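Local coordinates for protein L-threonine dehydrogenase (Flavobacterium frigidimaris, PDB 2YY7) that probably oxidises L-threonine with NAD as cofactor, as a threonine dehydrogenase of the NAD-dependent epimerase/dehydratase family, at residues A[131-136]-A[167-172]; A[138-143]-A[276-281]. All blocks are in the same frame, centred on the assembly; numbering follows the deposited sequence.

Contact 1 of 2, residues A[131-136]-A[167-172]; sequences TPQYTI and SIRYPG. With NAD (nicotinamide-adenine-dinucleotide), chain E.
Arg-169 reaches out from strand 164-174 and closes on the backbone of Gln-133, its NH1 donating to Gln-133 O over 3.2 Å. The bond is almost straight, 170° at the hydrogen, and the carbonyl oxygen lies at the guanidinium edge only 4° out of its plane. From the acceptor's side NH1 sits in the carbonyl plane, on a lone pair. A chain extended from CG to NE carries the guanidinium across a gap that keeps the CA atoms of Gln-133 and Arg-169 9.9 Å apart. All the close fitting is at this one end. The Gln-133 side chain bends at its second torsion and brings its amide near the guanidinium, the two planes 18° apart; its CG also lies against one face of the neighbouring Tyr-134 ring. NH1 is shared with Asn-241 OD1, while NH2 forms a salt bridge to Glu-151 of helix 142-161, so the buried charge is probably balanced from the helix and the loop merely adds a neutral acceptor.

Beyond Gln-133 the association is loose: just 91 Å² is buried between the segments, and the partly exposed Tyr-134 and Ile-136 pack instead on Glu-138 and Thr-135 of the second subunit. Farther along the strand, residues 170-172 border the cofactor. Tyr-170 CB lies 3.4 Å from NAD C5N, and Tyr-170 CD2, on the ring, approaches NAD C6N at 3.7 Å, with C6N at the ring edge. Two backbone carbonyls also approach the nicotinamide, Tyr-170 O standing 3.3 Å from NAD C5N and Pro-171 O 3.5 Å from NAD C4N. Strand 112-118, helix 142-161 and strand 164-174 form a beta-alpha-beta crossover, typical of the Rossmann-type fold of short-chain dehydrogenases.

Contact 2 of 2, residues A[138-143]-A[276-281]; sequences EPSTVY and ADSWPA. With NAD (nicotinamide-adenine-dinucleotide), chain E.
Ser-140 and Ser-278 meet hydroxyl to hydroxyl, their OG atoms 3.3 Å apart, and are joined more clearly through water. One water accepts from Ser-140 N and donates to Ser-278 OG at 2.8 Å, while a second bonds to Thr-141 OG1 at 2.7 Å and accepts from Trp-279 NE1 at 3.1 Å. This second water, in the plane of the indole at its edge, is what joins Thr-141 to Trp-279. On the cofactor side, Tyr-143 projects CG anti to the backbone N (chi1 177°), and its OH meets NAD O2D at 2.6 Å, with the ribose oxygen in the ring plane. The same OH lies 3.2 Å from NAD C6N. A phenylalanine in its place would probably leave the ribose hydroxyl without this partner.

The next layer fixes these groups. Ser-278 OG, held between its own backbone N and carbonyl carbon (chi1 78°), also bonds to Ile-275 O, and a type I turn from Ala-276 to Trp-279 is closed by Trp-279 N to Ala-276 O at 3.0 Å. Across from it, Thr-141 is the N-cap of helix 142-161, its OG1 bonding to Gly-144 N, and Tyr-143 stands in the first turn of that helix. Pro-139 O accepts from Arg-152 of the second subunit.

Lys-147, one helical turn after Tyr-143, bonds the cofactor through NZ. Tyr-143 and Lys-147 match the YxxxK motif of short-chain dehydrogenases, consistent with the tyrosine lying at the active site, beside the nicotinamide ribose.

Contact 1 is buried and contact 2 only partly so. They differ in chemistry too: in contact 1 a charged guanidinium bonds directly to a backbone carbonyl, whereas in contact 2 hydroxyls and an indole N-H are bridged by water. Their first segments follow one another after strand 112-118, the second running into helix 142-161, and that helix leads on to strand 164-174. The loops themselves meet where Thr-131 OG1 lies 3.0 Å from Pro-280 CB. Both contacts touch NAD, contact 1 beside the nicotinamide and contact 2 at the ribose hydroxyl, and both border the second subunit.

Contact 1 of 2, residues A[131-136]-A[167-172]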
loop_
_atom_site.group_PDB
_atom_site.type_symbol
_atom_site.label_atom_id
_atom_site.label_comp_id
_atom_site.label_asym_id
_atom_site.label_seq_id
_atom_site.Cartn_x
_atom_site.Cartn_y
_atom_site.Cartn_z
ATOM N N THR A 131 17.242 8.254 -5.922
ATOM C CA THR A 131 16.112 8.032 -5.024
ATOM C C THR A 131 16.569 7.343 -3.742
ATOM O O THR A 131 17.209 6.288 -3.789
ATOM C CB THR A 131 15.048 7.155 -5.696
ATOM O OG1 THR A 131 14.683 7.738 -6.953
ATOM C CG2 THR A 131 13.807 7.048 -4.808
ATOM N N PRO A 132 16.246 7.932 -2.579
ATOM C CA PRO A 132 16.617 7.389 -1.266
ATOM C C PRO A 132 15.856 6.109 -0.910
ATOM O O PRO A 132 14.810 5.819 -1.490
ATOM C CB PRO A 132 16.265 8.526 -0.301
ATOM C CG PRO A 132 16.255 9.763 -1.179
ATOM C CD PRO A 132 15.606 9.251 -2.433
ATOM N N GLN A 133 16.386 5.356 0.053
ATOM C CA GLN A 133 15.752 4.128 0.522
ATOM C C GLN A 133 14.407 4.487 1.161
ATOM O O GLN A 133 13.411 3.783 0.985
ATOM C CB GLN A 133 16.640 3.436 1.561
ATOM C CG GLN A 133 15.930 2.335 2.360
ATOM C CD GLN A 133 15.670 1.084 1.545
ATOM O OE1 GLN A 133 14.612 0.464 1.662
ATOM N NE2 GLN A 133 16.645 0.691 0.730
ATOM N N TYR A 134 14.396 5.582 1.914
ATOM C CA TYR A 134 13.185 6.062 2.574
ATOM C C TYR A 134 12.790 7.356 1.871
ATOM O O TYR A 134 13.496 8.362 1.964
ATOM C CB TYR A 134 13.462 6.330 4.055
ATOM C CG TYR A 134 13.949 5.114 4.815
ATOM C CD1 TYR A 134 13.062 4.123 5.236
ATOM C CD2 TYR A 134 15.304 4.947 5.101
ATOM C CE1 TYR A 134 13.513 2.996 5.929
ATOM C CE2 TYR A 134 15.765 3.829 5.786
ATOM C CZ TYR A 134 14.869 2.861 6.198
ATOM O OH TYR A 134 15.335 1.760 6.877
ATOM N N THR A 135 11.663 7.331 1.168
ATOM C CA THR A 135 11.215 8.507 0.430
ATOM C C THR A 135 9.716 8.445 0.154
ATOM O O THR A 135 9.017 7.570 0.657
ATOM C CB THR A 135 11.978 8.603 -0.921
ATOM O OG1 THR A 135 11.558 9.767 -1.638
ATOM C CG2 THR A 135 11.702 7.368 -1.777
ATOM N N ILE A 136 9.230 9.388 -0.644
ATOM C CA ILE A 136 7.822 9.441 -1.014
ATOM C C ILE A 136 7.528 8.292 -1.980
ATOM O O ILE A 136 8.312 8.034 -2.891
ATOM C CB ILE A 136 7.492 10.786 -1.701
ATOM C CG1 ILE A 136 7.656 11.927 -0.694
ATOM C CG2 ILE A 136 6.087 10.758 -2.277
ATOM C CD1 ILE A 136 7.546 13.313 -1.306
ATOM N N SER A 167 13.840 -8.895 0.874
ATOM C CA SER A 167 13.416 -8.352 -0.409
ATOM C C SER A 167 14.321 -7.265 -0.976
ATOM O O SER A 167 15.043 -6.588 -0.245
ATOM C CB SER A 167 12.002 -7.781 -0.271
ATOM O OG SER A 167 11.524 -7.277 -1.509
ATOM N N ILE A 168 14.275 -7.120 -2.296
ATOM C CA ILE A 168 15.019 -6.083 -2.989
ATOM C C ILE A 168 14.141 -5.508 -4.101
ATOM O O ILE A 168 13.351 -6.222 -4.729
ATOM C CB ILE A 168 16.365 -6.599 -3.589
ATOM C CG1 ILE A 168 16.131 -7.818 -4.472
ATOM C CG2 ILE A 168 17.339 -6.951 -2.467
ATOM C CD1 ILE A 168 17.430 -8.460 -4.946
ATOM N N ARG A 169 14.263 -4.207 -4.317
ATOM C CA ARG A 169 13.498 -3.529 -5.348
ATOM C C ARG A 169 14.306 -3.566 -6.646
ATOM O O ARG A 169 15.023 -2.617 -6.966
ATOM C CB ARG A 169 13.220 -2.080 -4.914
ATOM C CG ARG A 169 12.347 -1.953 -3.657
ATOM C CD ARG A 169 12.420 -0.535 -3.063
ATOM N NE ARG A 169 11.569 -0.371 -1.882
ATOM C CZ ARG A 169 11.772 0.541 -0.931
ATOM N NH1 ARG A 169 12.798 1.381 -1.016
ATOM N NH2 ARG A 169 10.959 0.605 0.115
ATOM N N TYR A 170 14.205 -4.670 -7.390
ATOM C CA TYR A 170 14.947 -4.797 -8.652
ATOM C C TYR A 170 14.647 -3.663 -9.631
ATOM O O TYR A 170 13.493 -3.259 -9.786
ATOM C CB TYR A 170 14.567 -6.061 -9.431
ATOM C CG TYR A 170 14.836 -7.427 -8.836
ATOM C CD1 TYR A 170 16.108 -7.807 -8.404
ATOM C CD2 TYR A 170 13.826 -8.385 -8.823
ATOM C CE1 TYR A 170 16.358 -9.127 -7.975
ATOM C CE2 TYR A 170 14.063 -9.687 -8.404
ATOM C CZ TYR A 170 15.322 -10.054 -7.984
ATOM O OH TYR A 170 15.518 -11.357 -7.576
ATOM N N PRO A 171 15.680 -3.121 -10.293
ATOM C CA PRO A 171 15.388 -2.063 -11.261
ATOM C C PRO A 171 15.025 -2.840 -12.540
ATOM O O PRO A 171 14.780 -4.042 -12.466
ATOM C CB PRO A 171 16.717 -1.308 -11.371
ATOM C CG PRO A 171 17.736 -2.331 -11.034
ATOM C CD PRO A 171 17.101 -3.101 -9.902
ATOM N N GLY A 172 14.968 -2.184 -13.694
ATOM C CA GLY A 172 14.647 -2.912 -14.916
ATOM C C GLY A 172 15.736 -3.941 -15.192
ATOM O O GLY A 172 16.914 -3.583 -15.236
HETATM P PA NAD E . 8.132 -13.364 -15.604
HETATM O O1A NAD E . 9.169 -13.497 -16.665
HETATM O O2A NAD E . 6.825 -12.816 -16.052
HETATM O O5B NAD E . 7.983 -14.712 -14.788
HETATM C C5B NAD E . 6.855 -14.973 -14.003
HETATM C C4B NAD E . 6.664 -16.465 -13.888
HETATM O O4B NAD E . 5.626 -16.695 -12.933
HETATM C C3B NAD E . 6.241 -17.101 -15.233
HETATM O O3B NAD E . 7.089 -18.209 -15.584
HETATM C C2B NAD E . 4.774 -17.478 -14.991
HETATM O O2B NAD E . 4.380 -18.627 -15.721
HETATM C C1B NAD E . 4.760 -17.692 -13.470
HETATM N N9A NAD E . 3.406 -17.635 -12.899
HETATM C C8A NAD E . 2.411 -16.714 -13.224
HETATM N N7A NAD E . 1.319 -17.014 -12.505
HETATM C C5A NAD E . 1.622 -18.080 -11.731
HETATM C C6A NAD E . 0.855 -18.811 -10.838
HETATM N N6A NAD E . -0.422 -18.540 -10.676
HETATM N N1A NAD E . 1.416 -19.887 -10.201
HETATM C C2A NAD E . 2.734 -20.250 -10.435
HETATM N N3A NAD E . 3.507 -19.553 -11.343
HETATM C C4A NAD E . 2.928 -18.483 -11.980
HETATM O O3 NAD E . 8.646 -12.326 -14.493
HETATM P PN NAD E . 10.157 -12.036 -13.975
HETATM O O1N NAD E . 10.943 -13.300 -13.777
HETATM O O2N NAD E . 10.653 -10.898 -14.795
HETATM O O5D NAD E . 9.854 -11.417 -12.505
HETATM C C5D NAD E . 9.852 -12.256 -11.340
HETATM C C4D NAD E . 9.629 -11.362 -10.089
HETATM O O4D NAD E . 10.570 -10.303 -10.078
HETATM C C3D NAD E . 8.262 -10.674 -10.062
HETATM O O3D NAD E . 7.840 -10.558 -8.706
HETATM C C2D NAD E . 8.555 -9.281 -10.566
HETATM O O2D NAD E . 7.523 -8.422 -10.143
HETATM C C1D NAD E . 9.937 -9.009 -9.971
HETATM N N1N NAD E . 10.626 -7.950 -10.744
HETATM C C2N NAD E . 11.054 -8.207 -12.030
HETATM C C3N NAD E . 11.699 -7.205 -12.748
HETATM C C7N NAD E . 12.281 -7.490 -14.106
HETATM O O7N NAD E . 12.831 -6.396 -14.754
HETATM N N7N NAD E . 12.227 -8.707 -14.675
HETATM C C4N NAD E . 11.891 -5.934 -12.176
HETATM C C5N NAD E . 11.475 -5.697 -10.862
HETATM C C6N NAD E . 10.827 -6.694 -10.159
#

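Contact 2 of 2, residues A[138-143]-A[276-281]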
loop_
_atom_site.group_PDB
_atom_site.type_symbol
_atom_site.label_atom_id
_atom_site.label_comp_id
_atom_site.label_asym_id
_atom_site.label_seq_id
_atom_site.Cartn_x
_atom_site.Cartn_y
_atom_site.Cartn_z
ATOM N N GLU A 138 4.142 6.904 -4.113
ATOM C CA GLU A 138 2.733 6.912 -4.494
ATOM C C GLU A 138 2.599 6.284 -5.872
ATOM O O GLU A 138 2.312 6.971 -6.849
ATOM C CB GLU A 138 2.188 8.344 -4.515
ATOM C CG GLU A 138 2.305 9.072 -3.180
ATOM C CD GLU A 138 1.593 10.411 -3.176
ATOM O OE1 GLU A 138 1.804 11.211 -4.111
ATOM O OE2 GLU A 138 0.828 10.667 -2.228
ATOM N N PRO A 139 2.820 4.961 -5.967
ATOM C CA PRO A 139 2.722 4.246 -7.244
ATOM C C PRO A 139 1.403 4.497 -7.965
ATOM O O PRO A 139 0.332 4.462 -7.357
ATOM C CB PRO A 139 2.909 2.781 -6.840
ATOM C CG PRO A 139 2.447 2.751 -5.411
ATOM C CD PRO A 139 3.050 4.018 -4.861
ATOM N N SER A 140 1.495 4.760 -9.265
ATOM C CA SER A 140 0.320 5.026 -10.081
ATOM C C SER A 140 -0.140 3.817 -10.904
ATOM O O SER A 140 -1.088 3.920 -11.676
ATOM C CB SER A 140 0.597 6.210 -11.008
ATOM O OG SER A 140 1.757 5.975 -11.780
ATOM N N THR A 141 0.533 2.676 -10.743
ATOM C CA THR A 141 0.153 1.459 -11.469
ATOM C C THR A 141 -0.333 0.379 -10.507
ATOM O O THR A 141 0.026 0.387 -9.330
ATOM C CB THR A 141 1.338 0.867 -12.259
ATOM O OG1 THR A 141 2.346 0.402 -11.348
ATOM C CG2 THR A 141 1.938 1.920 -13.175
ATOM N N VAL A 142 -1.153 -0.540 -11.009
ATOM C CA VAL A 142 -1.661 -1.650 -10.200
ATOM C C VAL A 142 -0.464 -2.413 -9.640
ATOM O O VAL A 142 -0.431 -2.774 -8.463
ATOM C CB VAL A 142 -2.502 -2.647 -11.058
ATOM C CG1 VAL A 142 -2.884 -3.868 -10.226
ATOM C CG2 VAL A 142 -3.750 -1.963 -11.588
ATOM N N TYR A 143 0.518 -2.652 -10.505
ATOM C CA TYR A 143 1.730 -3.379 -10.136
ATOM C C TYR A 143 2.434 -2.718 -8.953
ATOM O O TYR A 143 2.685 -3.364 -7.933
ATOM C CB TYR A 143 2.664 -3.436 -11.339
ATOM C CG TYR A 143 4.002 -4.105 -11.117
ATOM C CD1 TYR A 143 4.098 -5.480 -10.890
ATOM C CD2 TYR A 143 5.181 -3.374 -11.235
ATOM C CE1 TYR A 143 5.357 -6.116 -10.798
ATOM C CE2 TYR A 143 6.429 -3.986 -11.148
ATOM C CZ TYR A 143 6.514 -5.355 -10.936
ATOM O OH TYR A 143 7.761 -5.943 -10.898
ATOM N N ALA A 276 6.716 4.642 -17.210
ATOM C CA ALA A 276 8.107 5.057 -17.068
ATOM C C ALA A 276 8.241 6.479 -16.525
ATOM O O ALA A 276 9.095 6.744 -15.678
ATOM C CB ALA A 276 8.823 4.943 -18.412
ATOM N N ASP A 277 7.411 7.394 -17.015
ATOM C CA ASP A 277 7.476 8.777 -16.553
ATOM C C ASP A 277 7.124 8.923 -15.072
ATOM O O ASP A 277 7.449 9.936 -14.459
ATOM C CB ASP A 277 6.561 9.682 -17.386
ATOM C CG ASP A 277 7.039 9.835 -18.826
ATOM O OD1 ASP A 277 8.262 9.771 -19.069
ATOM O OD2 ASP A 277 6.187 10.036 -19.712
ATOM N N SER A 278 6.468 7.919 -14.492
ATOM C CA SER A 278 6.114 7.991 -13.077
ATOM C C SER A 278 7.202 7.376 -12.190
ATOM O O SER A 278 7.077 7.373 -10.964
ATOM C CB SER A 278 4.781 7.289 -12.810
ATOM O OG SER A 278 4.938 5.884 -12.772
ATOM N N TRP A 279 8.268 6.864 -12.806
ATOM C CA TRP A 279 9.365 6.256 -12.051
ATOM C C TRP A 279 10.626 7.114 -12.032
ATOM O O TRP A 279 10.803 7.997 -12.871
ATOM C CB TRP A 279 9.755 4.893 -12.633
ATOM C CG TRP A 279 8.702 3.845 -12.593
ATOM C CD1 TRP A 279 7.522 3.879 -11.905
ATOM C CD2 TRP A 279 8.748 2.576 -13.252
ATOM N NE1 TRP A 279 6.832 2.704 -12.095
ATOM C CE2 TRP A 279 7.563 1.887 -12.918
ATOM C CE3 TRP A 279 9.682 1.952 -14.093
ATOM C CZ2 TRP A 279 7.284 0.604 -13.397
ATOM C CZ3 TRP A 279 9.404 0.672 -14.569
ATOM C CH2 TRP A 279 8.214 0.015 -14.219
ATOM N N PRO A 280 11.524 6.853 -11.065
ATOM C CA PRO A 280 12.790 7.578 -10.910
ATOM C C PRO A 280 13.730 7.278 -12.075
ATOM O O PRO A 280 13.491 6.353 -12.852
ATOM C CB PRO A 280 13.345 7.034 -9.594
ATOM C CG PRO A 280 12.115 6.632 -8.840
ATOM C CD PRO A 280 11.288 5.972 -9.908
ATOM N N ALA A 281 14.802 8.057 -12.185
ATOM C CA ALA A 281 15.780 7.860 -13.248
ATOM C C ALA A 281 16.957 7.034 -12.730
ATOM O O ALA A 281 17.516 6.209 -13.461
ATOM C CB ALA A 281 16.274 9.219 -13.768
HETATM P PA NAD E . 8.132 -13.364 -15.604
HETATM O O1A NAD E . 9.169 -13.497 -16.665
HETATM O O2A NAD E . 6.825 -12.816 -16.052
HETATM O O5B NAD E . 7.983 -14.712 -14.788
HETATM C C5B NAD E . 6.855 -14.973 -14.003
HETATM C C4B NAD E . 6.664 -16.465 -13.888
HETATM O O4B NAD E . 5.626 -16.695 -12.933
HETATM C C3B NAD E . 6.241 -17.101 -15.233
HETATM O O3B NAD E . 7.089 -18.209 -15.584
HETATM C C2B NAD E . 4.774 -17.478 -14.991
HETATM O O2B NAD E . 4.380 -18.627 -15.721
HETATM C C1B NAD E . 4.760 -17.692 -13.470
HETATM N N9A NAD E . 3.406 -17.635 -12.899
HETATM C C8A NAD E . 2.411 -16.714 -13.224
HETATM N N7A NAD E . 1.319 -17.014 -12.505
HETATM C C5A NAD E . 1.622 -18.080 -11.731
HETATM C C6A NAD E . 0.855 -18.811 -10.838
HETATM N N6A NAD E . -0.422 -18.540 -10.676
HETATM N N1A NAD E . 1.416 -19.887 -10.201
HETATM C C2A NAD E . 2.734 -20.250 -10.435
HETATM N N3A NAD E . 3.507 -19.553 -11.343
HETATM C C4A NAD E . 2.928 -18.483 -11.980
HETATM O O3 NAD E . 8.646 -12.326 -14.493
HETATM P PN NAD E . 10.157 -12.036 -13.975
HETATM O O1N NAD E . 10.943 -13.300 -13.777
HETATM O O2N NAD E . 10.653 -10.898 -14.795
HETATM O O5D NAD E . 9.854 -11.417 -12.505
HETATM C C5D NAD E . 9.852 -12.256 -11.340
HETATM C C4D NAD E . 9.629 -11.362 -10.089
HETATM O O4D NAD E . 10.570 -10.303 -10.078
HETATM C C3D NAD E . 8.262 -10.674 -10.062
HETATM O O3D NAD E . 7.840 -10.558 -8.706
HETATM C C2D NAD E . 8.555 -9.281 -10.566
HETATM O O2D NAD E . 7.523 -8.422 -10.143
HETATM C C1D NAD E . 9.937 -9.009 -9.971
HETATM N N1N NAD E . 10.626 -7.950 -10.744
HETATM C C2N NAD E . 11.054 -8.207 -12.030
HETATM C C3N NAD E . 11.699 -7.205 -12.748
HETATM C C7N NAD E . 12.281 -7.490 -14.106
HETATM O O7N NAD E . 12.831 -6.396 -14.754
HETATM N N7N NAD E . 12.227 -8.707 -14.675
HETATM C C4N NAD E . 11.891 -5.934 -12.176
HETATM C C5N NAD E . 11.475 -5.697 -10.862
HETATM C C6N NAD E . 10.827 -6.694 -10.159
HETATM O O HOH W 1 4.308 4.839 -10.274
HETATM O O HOH W 2 4.309 2.110 -10.462
#